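Local coordinates for polysaccharide deacetylase-like protein (Bacillus anthracis, PDB 4V33) that binds zinc and is a putative polysaccharide deacetylase, probably one of two required for osmotic stability and cell shape maintenance, at residues F170-K178 / V217-F226. Numbering follows the deposited sequence.
With EDO (1,2-ethanediol), chain G; ACT (acetate ion), chain E.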
loop_
_atom_site.group_PDB
_atom_site.type_symbol
_atom_site.label_atom_id
_atom_site.label_comp_id
_atom_site.label_asym_id
_atom_site.label_seq_id
_atom_site.Cartn_x
_atom_site.Cartn_y
_atom_site.Cartn_z
ATOM N N PHE A 170 8.714 -16.714 -9.546
ATOM C CA PHE A 170 7.640 -15.969 -8.902
ATOM C C PHE A 170 7.387 -16.515 -7.499
ATOM O O PHE A 170 7.260 -15.752 -6.543
ATOM C CB PHE A 170 6.346 -16.018 -9.727
ATOM C CG PHE A 170 5.195 -15.330 -9.056
ATOM C CD1 PHE A 170 5.184 -13.943 -8.924
ATOM C CD2 PHE A 170 4.150 -16.064 -8.506
ATOM C CE1 PHE A 170 4.144 -13.294 -8.277
ATOM C CE2 PHE A 170 3.090 -15.419 -7.856
ATOM C CZ PHE A 170 3.086 -14.032 -7.744
ATOM N N GLU A 171 7.334 -17.838 -7.372
ATOM C CA GLU A 171 7.131 -18.443 -6.064
ATOM C C GLU A 171 8.252 -18.067 -5.103
ATOM O O GLU A 171 7.996 -17.796 -3.933
ATOM C CB GLU A 171 6.990 -19.966 -6.175
ATOM C CG GLU A 171 6.731 -20.630 -4.827
ATOM C CD GLU A 171 6.330 -22.084 -4.941
ATOM O OE1 GLU A 171 5.851 -22.503 -6.015
ATOM O OE2 GLU A 171 6.497 -22.813 -3.939
ATOM N N ALA A 172 9.491 -18.049 -5.593
ATOM C CA ALA A 172 10.630 -17.735 -4.736
ATOM C C ALA A 172 10.544 -16.291 -4.246
ATOM O O ALA A 172 10.892 -15.999 -3.099
ATOM C CB ALA A 172 11.944 -17.980 -5.472
ATOM N N GLN A 173 10.074 -15.401 -5.116
ATOM C CA GLN A 173 9.901 -13.992 -4.765
ATOM C C GLN A 173 8.791 -13.809 -3.734
ATOM O O GLN A 173 8.962 -13.091 -2.738
ATOM C CB GLN A 173 9.644 -13.172 -6.030
ATOM C CG GLN A 173 10.888 -13.093 -6.917
ATOM C CD GLN A 173 10.571 -12.759 -8.369
ATOM O OE1 GLN A 173 9.496 -12.250 -8.691
ATOM N NE2 GLN A 173 11.515 -13.045 -9.252
ATOM N N MET A 174 7.664 -14.476 -3.953
ATOM C CA MET A 174 6.571 -14.412 -2.989
ATOM C C MET A 174 6.963 -15.055 -1.658
ATOM O O MET A 174 6.568 -14.580 -0.589
ATOM C CB MET A 174 5.309 -15.049 -3.557
ATOM C CG MET A 174 4.760 -14.337 -4.783
ATOM S SD MET A 174 4.249 -12.610 -4.511
ATOM C CE MET A 174 5.660 -11.718 -5.163
ATOM N N LYS A 175 7.754 -16.121 -1.719
ATOM C CA LYS A 175 8.219 -16.768 -0.497
ATOM C C LYS A 175 9.117 -15.817 0.286
ATOM O O LYS A 175 9.109 -15.819 1.524
ATOM C CB LYS A 175 8.968 -18.070 -0.814
ATOM C CG LYS A 175 9.415 -18.841 0.418
ATOM C CD LYS A 175 10.063 -20.157 0.031
ATOM C CE LYS A 175 10.366 -21.027 1.252
ATOM N NZ LYS A 175 11.444 -20.464 2.110
ATOM N N TYR A 176 9.890 -15.004 -0.430
ATOM C CA TYR A 176 10.698 -13.986 0.237
ATOM C C TYR A 176 9.801 -13.021 1.021
ATOM O O TYR A 176 10.099 -12.682 2.168
ATOM C CB TYR A 176 11.603 -13.233 -0.751
ATOM C CG TYR A 176 12.466 -12.195 -0.063
ATOM C CD1 TYR A 176 11.999 -10.905 0.132
ATOM C CD2 TYR A 176 13.729 -12.516 0.418
ATOM C CE1 TYR A 176 12.766 -9.954 0.788
ATOM C CE2 TYR A 176 14.506 -11.567 1.073
ATOM C CZ TYR A 176 14.014 -10.288 1.246
ATOM O OH TYR A 176 14.774 -9.338 1.899
ATOM N N LEU A 177 8.702 -12.590 0.410
ATOM C CA LEU A 177 7.765 -11.711 1.104
ATOM C C LEU A 177 7.199 -12.400 2.350
ATOM O O LEU A 177 7.093 -11.794 3.432
ATOM C CB LEU A 177 6.637 -11.287 0.162
ATOM C CG LEU A 177 7.080 -10.517 -1.080
ATOM C CD1 LEU A 177 5.859 -10.072 -1.881
ATOM C CD2 LEU A 177 7.916 -9.315 -0.675
ATOM N N LYS A 178 6.831 -13.668 2.194
ATOM C CA LYS A 178 6.258 -14.457 3.284
ATOM C C LYS A 178 7.235 -14.609 4.434
ATOM O O LYS A 178 6.860 -14.459 5.600
ATOM C CB LYS A 178 5.843 -15.843 2.779
ATOM C CG LYS A 178 5.250 -16.767 3.839
ATOM C CD LYS A 178 4.769 -18.071 3.212
ATOM C CE LYS A 178 4.179 -19.003 4.271
ATOM N NZ LYS A 178 3.630 -20.255 3.670
ATOM N N VAL A 217 0.124 -20.139 -7.195
ATOM C CA VAL A 217 1.284 -19.999 -6.313
ATOM C C VAL A 217 0.872 -19.292 -5.024
ATOM O O VAL A 217 1.256 -19.695 -3.923
ATOM C CB VAL A 217 2.419 -19.220 -7.004
ATOM C CG1 VAL A 217 3.442 -18.733 -5.988
ATOM C CG2 VAL A 217 3.084 -20.085 -8.080
ATOM N N LEU A 218 0.080 -18.233 -5.158
ATOM C CA LEU A 218 -0.398 -17.520 -3.977
ATOM C C LEU A 218 -1.311 -18.383 -3.089
ATOM O O LEU A 218 -1.236 -18.314 -1.854
ATOM C CB LEU A 218 -1.068 -16.203 -4.377
ATOM C CG LEU A 218 -0.119 -15.166 -4.987
ATOM C CD1 LEU A 218 -0.910 -13.935 -5.450
ATOM C CD2 LEU A 218 0.974 -14.774 -3.991
ATOM N N GLN A 219 -2.153 -19.208 -3.707
ATOM C CA GLN A 219 -2.977 -20.147 -2.946
ATOM C C GLN A 219 -2.115 -21.136 -2.161
ATOM O O GLN A 219 -2.425 -21.479 -1.020
ATOM C CB GLN A 219 -3.901 -20.934 -3.870
ATOM C CG GLN A 219 -5.056 -20.140 -4.429
ATOM C CD GLN A 219 -5.961 -21.000 -5.279
ATOM O OE1 GLN A 219 -5.530 -21.559 -6.285
ATOM N NE2 GLN A 219 -7.212 -21.136 -4.864
ATOM N N LYS A 220 -1.032 -21.589 -2.785
ATOM C CA LYS A 220 -0.128 -22.530 -2.137
ATOM C C LYS A 220 0.545 -21.902 -0.918
ATOM O O LYS A 220 0.603 -22.513 0.151
ATOM C CB LYS A 220 0.929 -23.019 -3.126
ATOM C CG LYS A 220 1.978 -23.928 -2.504
ATOM C CD LYS A 220 3.067 -24.287 -3.500
ATOM C CE LYS A 220 4.183 -25.080 -2.821
ATOM N NZ LYS A 220 5.286 -25.404 -3.766
ATOM N N LEU A 221 1.047 -20.681 -1.083
ATOM C CA LEU A 221 1.802 -20.025 -0.019
ATOM C C LEU A 221 0.908 -19.536 1.113
ATOM O O LEU A 221 1.359 -19.370 2.249
ATOM C CB LEU A 221 2.632 -18.867 -0.585
ATOM C CG LEU A 221 3.769 -19.298 -1.518
ATOM C CD1 LEU A 221 4.501 -18.091 -2.090
ATOM C CD2 LEU A 221 4.734 -20.218 -0.791
ATOM N N LYS A 222 -0.360 -19.301 0.792
ATOM C CA LYS A 222 -1.330 -18.863 1.783
ATOM C C LYS A 222 -1.461 -19.888 2.901
ATOM O O LYS A 222 -1.587 -21.087 2.645
ATOM C CB LYS A 222 -2.689 -18.616 1.121
ATOM C CG LYS A 222 -3.793 -18.189 2.086
ATOM C CD LYS A 222 -5.045 -17.790 1.309
ATOM C CE LYS A 222 -6.213 -17.486 2.236
ATOM N NZ LYS A 222 -5.951 -16.303 3.097
ATOM N N ASP A 223 -1.409 -19.410 4.141
ATOM C CA ASP A 223 -1.624 -20.268 5.308
ATOM C C ASP A 223 -2.120 -19.448 6.499
ATOM O O ASP A 223 -2.572 -18.317 6.320
ATOM C CB ASP A 223 -0.368 -21.085 5.654
ATOM C CG ASP A 223 0.825 -20.224 6.056
ATOM O OD1 ASP A 223 0.652 -19.049 6.447
ATOM O OD2 ASP A 223 1.956 -20.747 6.002
ATOM N N ASP A 224 -2.028 -20.005 7.708
ATOM C CA ASP A 224 -2.551 -19.321 8.888
ATOM C C ASP A 224 -1.887 -17.974 9.181
ATOM O O ASP A 224 -2.486 -17.112 9.824
ATOM C CB ASP A 224 -2.469 -20.220 10.124
ATOM C CG ASP A 224 -3.324 -21.464 9.996
ATOM O OD1 ASP A 224 -4.140 -21.532 9.053
ATOM O OD2 ASP A 224 -3.185 -22.372 10.845
ATOM N N THR A 225 -0.658 -17.795 8.714
ATOM C CA THR A 225 0.071 -16.552 8.952
ATOM C C THR A 225 0.101 -15.641 7.721
ATOM O O THR A 225 -0.107 -14.430 7.824
ATOM C CB THR A 225 1.513 -16.835 9.425
ATOM O OG1 THR A 225 2.181 -17.666 8.467
ATOM C CG2 THR A 225 1.499 -17.544 10.772
ATOM N N PHE A 226 0.342 -16.235 6.559
ATOM C CA PHE A 226 0.515 -15.479 5.318
ATOM C C PHE A 226 -0.808 -15.359 4.556
ATOM O O PHE A 226 -1.366 -16.364 4.117
ATOM C CB PHE A 226 1.575 -16.176 4.460
ATOM C CG PHE A 226 2.009 -15.401 3.245
ATOM C CD1 PHE A 226 2.627 -14.166 3.367
ATOM C CD2 PHE A 226 1.849 -15.938 1.976
ATOM C CE1 PHE A 226 3.042 -13.460 2.234
ATOM C CE2 PHE A 226 2.266 -15.245 0.845
ATOM C CZ PHE A 226 2.869 -14.006 0.977
HETATM C C1 EDO G . 1.059 -11.337 5.500
HETATM O O1 EDO G . -0.234 -11.879 5.776
HETATM C C2 EDO G . 1.219 -11.120 3.995
HETATM O O2 EDO G . 0.214 -10.229 3.522
HETATM C C ACT E . 13.529 -7.113 4.296
HETATM O O ACT E . 13.283 -7.376 3.101
HETATM O OXT ACT E . 12.761 -6.289 4.835
HETATM C CH3 ACT E . 14.673 -7.744 5.033
HETATM O O HOH W 1 4.784 -25.157 -6.245
#
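K178 packs its CB and CG over one face of the F226 ring: CB stands 3.6 Å from the ring centroid, only 10° off the normal, a CH-pi contact. With CG anti to the backbone N and every later torsion extended, the chain runs over the ring and carries NZ past it to the end of helix 211-221. There NZ donates to L221 O at 2.8 Å, in the carbonyl plane on a lone pair, and pairs with D223 OD2 at 2.9 Å from above the carboxylate plane. The other oxygen, D223 OD1, accepts from T225 OG1, from T225 N, closing an Asx turn, and from F226 N (N-H...O angle 176°), extending it to an Asx motif; together the three hold the carboxylate. Between the helices, which cross at -38°, L221 CD1 presses tightly on M174 CB (3.5 Å), M174 CG meets L218 CD2, and V217 CG1 touches both F170 CD2 and E171 CA. At the far end E171 OE2 takes K220 NZ on its syn lone pair. M174 and L177 also touch strand 199-206. Two neighbouring barrel helices thus share an apolar seam with a salt bridge toward each end, and one lysine probably offsets partial negative charge at a helix C-terminus.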